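PDB 6EK4: PaxB, which is probably one component of a two-component alpha-helical pore-forming toxin of the YaxAB type, acting with a partner protein to perforate target membranes. Local coordinates for residues 50-53 with 54-57; 131-134 with 135-139; 29-32 with 33-37. All blocks are in the same frame, centred on the assembly; numbering follows the deposited sequence.

Contact 1. Residues 50-53 with 54-57; sequences ISLY and SRDL. With NA (sodium ion), chain E.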
# COMPACT_ATOMS: atom_id res chain seq x y z
N ILE A 50 5.97 12.00 -3.90
CA ILE A 50 6.52 11.32 -2.73
C ILE A 50 7.56 10.28 -3.14
O ILE A 50 8.61 10.18 -2.52
CB ILE A 50 5.40 10.66 -1.87
CG1 ILE A 50 4.52 11.74 -1.24
CG2 ILE A 50 6.00 9.80 -0.77
CD1 ILE A 50 3.18 11.23 -0.74
N SER A 51 7.26 9.51 -4.19
CA SER A 51 8.21 8.50 -4.69
C SER A 51 9.47 9.14 -5.26
O SER A 51 10.57 8.61 -5.08
CB SER A 51 7.55 7.61 -5.75
OG SER A 51 7.42 8.30 -6.99
N LEU A 52 9.32 10.28 -5.92
CA LEU A 52 10.44 10.99 -6.53
C LEU A 52 11.38 11.57 -5.47
O LEU A 52 12.60 11.42 -5.56
CB LEU A 52 9.93 12.11 -7.45
CG LEU A 52 10.89 12.58 -8.55
CD1 LEU A 52 10.92 11.57 -9.70
CD2 LEU A 52 10.49 13.95 -9.06
N TYR A 53 10.80 12.24 -4.47
CA TYR A 53 11.57 12.77 -3.34
C TYR A 53 12.09 11.66 -2.43
O TYR A 53 13.15 11.80 -1.82
CB TYR A 53 10.74 13.76 -2.53
CG TYR A 53 10.48 15.10 -3.20
CD1 TYR A 53 11.52 15.84 -3.77
CD2 TYR A 53 9.20 15.65 -3.23
CE1 TYR A 53 11.28 17.06 -4.38
CE2 TYR A 53 8.96 16.88 -3.83
CZ TYR A 53 10.00 17.58 -4.40
OH TYR A 53 9.76 18.80 -4.99
N SER A 54 11.35 10.55 -2.33
CA SER A 54 11.81 9.38 -1.57
C SER A 54 13.09 8.81 -2.15
O SER A 54 14.01 8.46 -1.42
CB SER A 54 10.74 8.29 -1.54
OG SER A 54 9.67 8.63 -0.68
N ARG A 55 13.15 8.73 -3.48
CA ARG A 55 14.33 8.25 -4.18
C ARG A 55 15.50 9.22 -4.03
O ARG A 55 16.65 8.80 -3.91
CB ARG A 55 14.01 8.02 -5.66
CG ARG A 55 15.04 7.19 -6.40
CD ARG A 55 14.48 6.63 -7.69
NE ARG A 55 14.03 7.69 -8.60
CZ ARG A 55 13.45 7.47 -9.78
NH1 ARG A 55 13.08 8.51 -10.53
NH2 ARG A 55 13.25 6.23 -10.22
N ASP A 56 15.20 10.52 -4.03
CA ASP A 56 16.22 11.55 -3.78
C ASP A 56 16.80 11.44 -2.37
O ASP A 56 18.00 11.63 -2.17
CB ASP A 56 15.64 12.96 -3.98
CG ASP A 56 15.48 13.33 -5.45
OD1 ASP A 56 16.20 12.77 -6.31
OD2 ASP A 56 14.63 14.20 -5.74
N LEU A 57 15.94 11.15 -1.40
CA LEU A 57 16.37 10.95 -0.01
C LEU A 57 17.27 9.72 0.09
O LEU A 57 18.30 9.75 0.77
CB LEU A 57 15.15 10.80 0.91
CG LEU A 57 15.41 10.82 2.43
CD1 LEU A 57 14.21 11.39 3.17
CD2 LEU A 57 15.76 9.44 2.97
NA NA E . 17.80 13.12 -8.39
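A serine folded back onto its own helix, with a sodium ion bound by Asp-56 two residues on, marks this stretch of helix 42-73, where Ser-54 meets Ile-50 within the elongated alpha-helical body of the toxin. Ser-54 OG donates to Ile-50 O at 2.6 Å, and Ser-54 N makes the ordinary helical bond to that oxygen at 2.8 Å. The two donors arrive from opposite faces of the carbonyl plane, the hydroxyl standing 41° out of it. Having OG beside the backbone N, opposite the carbonyl carbon (chi1 -74°), turns the hydroxyl back along the helix. A buried polar group thus finds its acceptor one turn earlier, and the CG2 branch of Ile-50 lies 3.9 Å from the same OG.

Further along the helix the regular i to i+4 bonds continue: Arg-55 N to Ser-51 O, Asp-56 N to Leu-52 O and Leu-57 N to Tyr-53 O. The hydroxyl of Ser-51 turns instead to Leu-48 O. Leu-57 packs against Met-133 of helix 101-141 and Leu-298 of helix 247-321, whereas the more exposed side carries Leu-52, Tyr-53, Arg-55 and Asp-56. There Leu-52 slants across Arg-55, whose chain bends at chi3, and CD1 of the leucine sits 3.8 Å from NH1 of the arginine. The Tyr-53 ring and the Asp-56 carboxylate are turned 57° against each other, with Tyr-53 CD1 4.0 Å from Asp-56 OD2. The other carboxylate oxygen faces the ion: Asp-56 OD1 binds the sodium at 2.7 Å.

Contact 2. Residues 131-134 with 135-139; sequences NLMA and SRIAD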
# COMPACT_ATOMS: atom_id res chain seq x y z
N ASN A 131 22.00 18.87 7.14
CA ASN A 131 21.12 19.86 6.51
C ASN A 131 20.52 19.35 5.20
O ASN A 131 19.37 19.66 4.87
CB ASN A 131 21.86 21.17 6.26
CG ASN A 131 22.28 21.87 7.54
OD1 ASN A 131 22.09 21.34 8.64
ND2 ASN A 131 22.85 23.06 7.41
N LEU A 132 21.30 18.57 4.46
CA LEU A 132 20.84 17.95 3.22
C LEU A 132 19.75 16.91 3.50
O LEU A 132 18.70 16.93 2.87
CB LEU A 132 22.01 17.30 2.47
CG LEU A 132 21.70 16.51 1.19
CD1 LEU A 132 20.82 17.31 0.23
CD2 LEU A 132 23.00 16.10 0.51
N MET A 133 20.02 16.01 4.45
CA MET A 133 19.05 14.98 4.83
C MET A 133 17.78 15.59 5.42
O MET A 133 16.69 15.05 5.25
CB MET A 133 19.68 13.99 5.82
CG MET A 133 18.79 12.81 6.21
SD MET A 133 18.16 11.85 4.83
CE MET A 133 19.66 11.10 4.20
N ALA A 134 17.93 16.72 6.10
CA ALA A 134 16.79 17.46 6.65
C ALA A 134 15.92 18.05 5.53
O ALA A 134 14.70 18.07 5.64
CB ALA A 134 17.26 18.56 7.58
N SER A 135 16.57 18.52 4.47
CA SER A 135 15.86 19.04 3.30
C SER A 135 15.11 17.94 2.54
O SER A 135 14.05 18.18 1.98
CB SER A 135 16.82 19.76 2.34
OG SER A 135 17.33 20.94 2.92
N ARG A 136 15.69 16.74 2.54
CA ARG A 136 15.06 15.58 1.91
C ARG A 136 13.84 15.12 2.71
O ARG A 136 12.79 14.83 2.14
CB ARG A 136 16.05 14.43 1.76
CG ARG A 136 17.22 14.73 0.83
CD ARG A 136 16.81 14.68 -0.63
NE ARG A 136 17.71 15.47 -1.47
CZ ARG A 136 17.64 16.79 -1.64
NH1 ARG A 136 16.71 17.51 -1.03
NH2 ARG A 136 18.52 17.39 -2.44
N ILE A 137 14.01 15.06 4.03
CA ILE A 137 12.92 14.70 4.95
C ILE A 137 11.75 15.67 4.81
O ILE A 137 10.59 15.26 4.83
CB ILE A 137 13.42 14.66 6.42
CG1 ILE A 137 14.31 13.43 6.64
CG2 ILE A 137 12.25 14.63 7.40
CD1 ILE A 137 15.19 13.51 7.87
N ALA A 138 12.05 16.96 4.67
CA ALA A 138 11.03 17.98 4.51
C ALA A 138 10.24 17.78 3.21
O ALA A 138 9.02 17.88 3.21
CB ALA A 138 11.65 19.37 4.54
N ASP A 139 10.95 17.48 2.13
CA ASP A 139 10.34 17.32 0.81
C ASP A 139 9.34 16.16 0.76
O ASP A 139 8.25 16.31 0.20
CB ASP A 139 11.41 17.13 -0.27
CG ASP A 139 12.13 18.42 -0.64
OD1 ASP A 139 11.55 19.52 -0.46
OD2 ASP A 139 13.27 18.34 -1.14
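The methyl CD1 of Leu-132 sits over one face of the Arg-136 guanidinium, 3.5 Å above its plane and shifted toward the rim near NH2. The arginine comes back over the leucine because its chain is bent at chi2 (-75°), and the two side chains slant past each other. Its other terminal nitrogen points further along the helix, where Arg-136 NH1 forms a rather long salt bridge of 3.5 Å with Asp-139 OD2. The guanidinium thus lies between a methyl one turn behind and a carboxylate one turn ahead, which probably limits its rotation.

Next to this, Met-133 crosses Ile-137, CG of the methionine lying 4.0 Å from CD1 of the isoleucine. Ser-135 sends both N and OG to Asn-131 O, at 3.0 Å and 3.1 Å, from opposite faces of the carbonyl plane. Behind the side chains the backbone bonds of the helix set the spacing, such as Ile-137 N to Met-133 O at 2.9 Å.

This part of helix 101-141 lies near the surface. Met-133 leans on Ala-61 and Arg-136 on Leu-57, both of helix 42-73, while Ile-137 packs onto Leu-299 and Ala-302 of helix 247-321.

Contact 3. Residues 29-32 with 33-37; sequences IWRL and SHQQK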
# COMPACT_ATOMS: atom_id res chain seq x y z
N ILE A 29 7.31 2.37 -2.19
CA ILE A 29 6.56 3.58 -2.55
C ILE A 29 6.52 3.75 -4.07
O ILE A 29 5.48 4.11 -4.63
CB ILE A 29 7.14 4.84 -1.86
CG1 ILE A 29 6.80 4.82 -0.37
CG2 ILE A 29 6.60 6.11 -2.49
CD1 ILE A 29 7.61 5.79 0.47
N TRP A 30 7.64 3.48 -4.73
CA TRP A 30 7.71 3.53 -6.20
C TRP A 30 6.73 2.54 -6.82
O TRP A 30 5.95 2.89 -7.71
CB TRP A 30 9.13 3.22 -6.69
CG TRP A 30 9.26 3.28 -8.18
CD1 TRP A 30 9.13 2.24 -9.06
CD2 TRP A 30 9.56 4.43 -8.97
NE1 TRP A 30 9.32 2.67 -10.34
CE2 TRP A 30 9.59 4.02 -10.32
CE3 TRP A 30 9.80 5.78 -8.67
CZ2 TRP A 30 9.85 4.90 -11.37
CZ3 TRP A 30 10.06 6.66 -9.71
CH2 TRP A 30 10.09 6.21 -11.04
N ARG A 31 6.77 1.29 -6.35
CA ARG A 31 5.91 0.23 -6.86
C ARG A 31 4.43 0.57 -6.65
O ARG A 31 3.62 0.41 -7.56
CB ARG A 31 6.25 -1.10 -6.18
CG ARG A 31 5.47 -2.30 -6.70
CD ARG A 31 5.96 -3.60 -6.09
NE ARG A 31 6.11 -3.52 -4.63
CZ ARG A 31 5.10 -3.53 -3.75
NH1 ARG A 31 3.84 -3.62 -4.16
NH2 ARG A 31 5.37 -3.45 -2.45
N LEU A 32 4.09 1.02 -5.45
CA LEU A 32 2.71 1.36 -5.10
C LEU A 32 2.20 2.61 -5.82
O LEU A 32 1.05 2.66 -6.22
CB LEU A 32 2.56 1.55 -3.59
CG LEU A 32 2.67 0.26 -2.76
CD1 LEU A 32 2.94 0.59 -1.30
CD2 LEU A 32 1.42 -0.59 -2.90
N SER A 33 3.07 3.60 -6.00
CA SER A 33 2.68 4.86 -6.64
C SER A 33 2.37 4.72 -8.13
O SER A 33 1.74 5.60 -8.71
CB SER A 33 3.76 5.92 -6.45
OG SER A 33 4.98 5.52 -7.06
N HIS A 34 2.80 3.62 -8.74
CA HIS A 34 2.58 3.38 -10.17
C HIS A 34 1.46 2.38 -10.48
O HIS A 34 0.86 2.44 -11.56
CB HIS A 34 3.89 2.94 -10.84
CG HIS A 34 4.89 4.04 -10.96
ND1 HIS A 34 5.78 4.36 -9.96
CD2 HIS A 34 5.14 4.91 -11.97
CE1 HIS A 34 6.54 5.37 -10.35
NE2 HIS A 34 6.16 5.72 -11.56
N GLN A 35 1.17 1.47 -9.55
CA GLN A 35 0.09 0.49 -9.74
C GLN A 35 -1.24 0.98 -9.15
O GLN A 35 -2.30 0.57 -9.61
CB GLN A 35 0.47 -0.87 -9.13
CG GLN A 35 0.42 -0.94 -7.61
CD GLN A 35 0.97 -2.25 -7.07
OE1 GLN A 35 1.80 -2.90 -7.70
NE2 GLN A 35 0.51 -2.64 -5.89
N GLN A 36 -1.16 1.85 -8.14
CA GLN A 36 -2.35 2.45 -7.52
C GLN A 36 -3.23 3.15 -8.55
O GLN A 36 -2.74 3.97 -9.35
CB GLN A 36 -1.92 3.43 -6.41
CG GLN A 36 -2.98 4.42 -5.94
CD GLN A 36 -2.85 5.80 -6.58
OE1 GLN A 36 -1.78 6.20 -7.03
NE2 GLN A 36 -3.95 6.54 -6.60
N LYS A 37 -4.52 2.83 -8.54
CA LYS A 37 -5.49 3.42 -9.46
C LYS A 37 -6.79 3.77 -8.73
O LYS A 37 -7.84 3.18 -8.96
CB LYS A 37 -5.77 2.46 -10.63
CG LYS A 37 -4.60 2.32 -11.59
CD LYS A 37 -4.81 1.19 -12.59
CE LYS A 37 -3.58 1.00 -13.46
NZ LYS A 37 -3.79 -0.03 -14.52
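The His-34 ring brings its CE1 over the centre of the Trp-30 ring, 3.2 Å above the plane, while Arg-55 of helix 42-73 lies against the opposite face of the indole. The two rings are neither parallel nor perpendicular: their planes meet at 42°, with the centroid of the imidazole 4.3 Å from that of the six-membered indole ring. What fixes the histidine is its edge. ND1 donates to Trp-30 O at 2.7 Å, nearly straight at 172° and close to the plane of the imidazole, whereas the backbone bond from His-34 N to the same oxygen is weak at 3.4 Å.

On another side of the helix Arg-31 and Gln-35 run side by side. Gln-35 NE2 lies at the guanidinium edge, 3.9 Å from Arg-31 NH1, with the two flat groups turned 64° apart, and the same NE2 is 3.7 Å from Leu-32 CD2.

Gln-36 N still bonds to Leu-32 O at 3.0 Å, but Gln-36 itself has already left helical backbone angles. The arrangement is that of the last turn of an alpha helix, helix 19-35, where a histidine side chain supplies a second, straighter donor to an acceptor that its own backbone N reaches only weakly.

How the contacts relate
The three contacts follow one another along the chain in the order 3, 1, 2, each a local turn on a different helix of the bundle. Contact 1 is the middle layer: its centre lies about 13 Å from that of contact 3 and about 11 Å from that of contact 2. Toward contact 3 it offers Ser-51, whose CB packs 3.6 Å from Ser-33 OG; toward contact 2 it offers Leu-57 and Tyr-53, with Tyr-53 CD2 3.6 Å from Asp-139 O. Contacts 2 and 3 do not touch, their nearest atoms being about 11 Å apart. Sodium is bound in contact 1, while the nearest atom of the Arg-136 side chain is about 7 Å from a sodium ion.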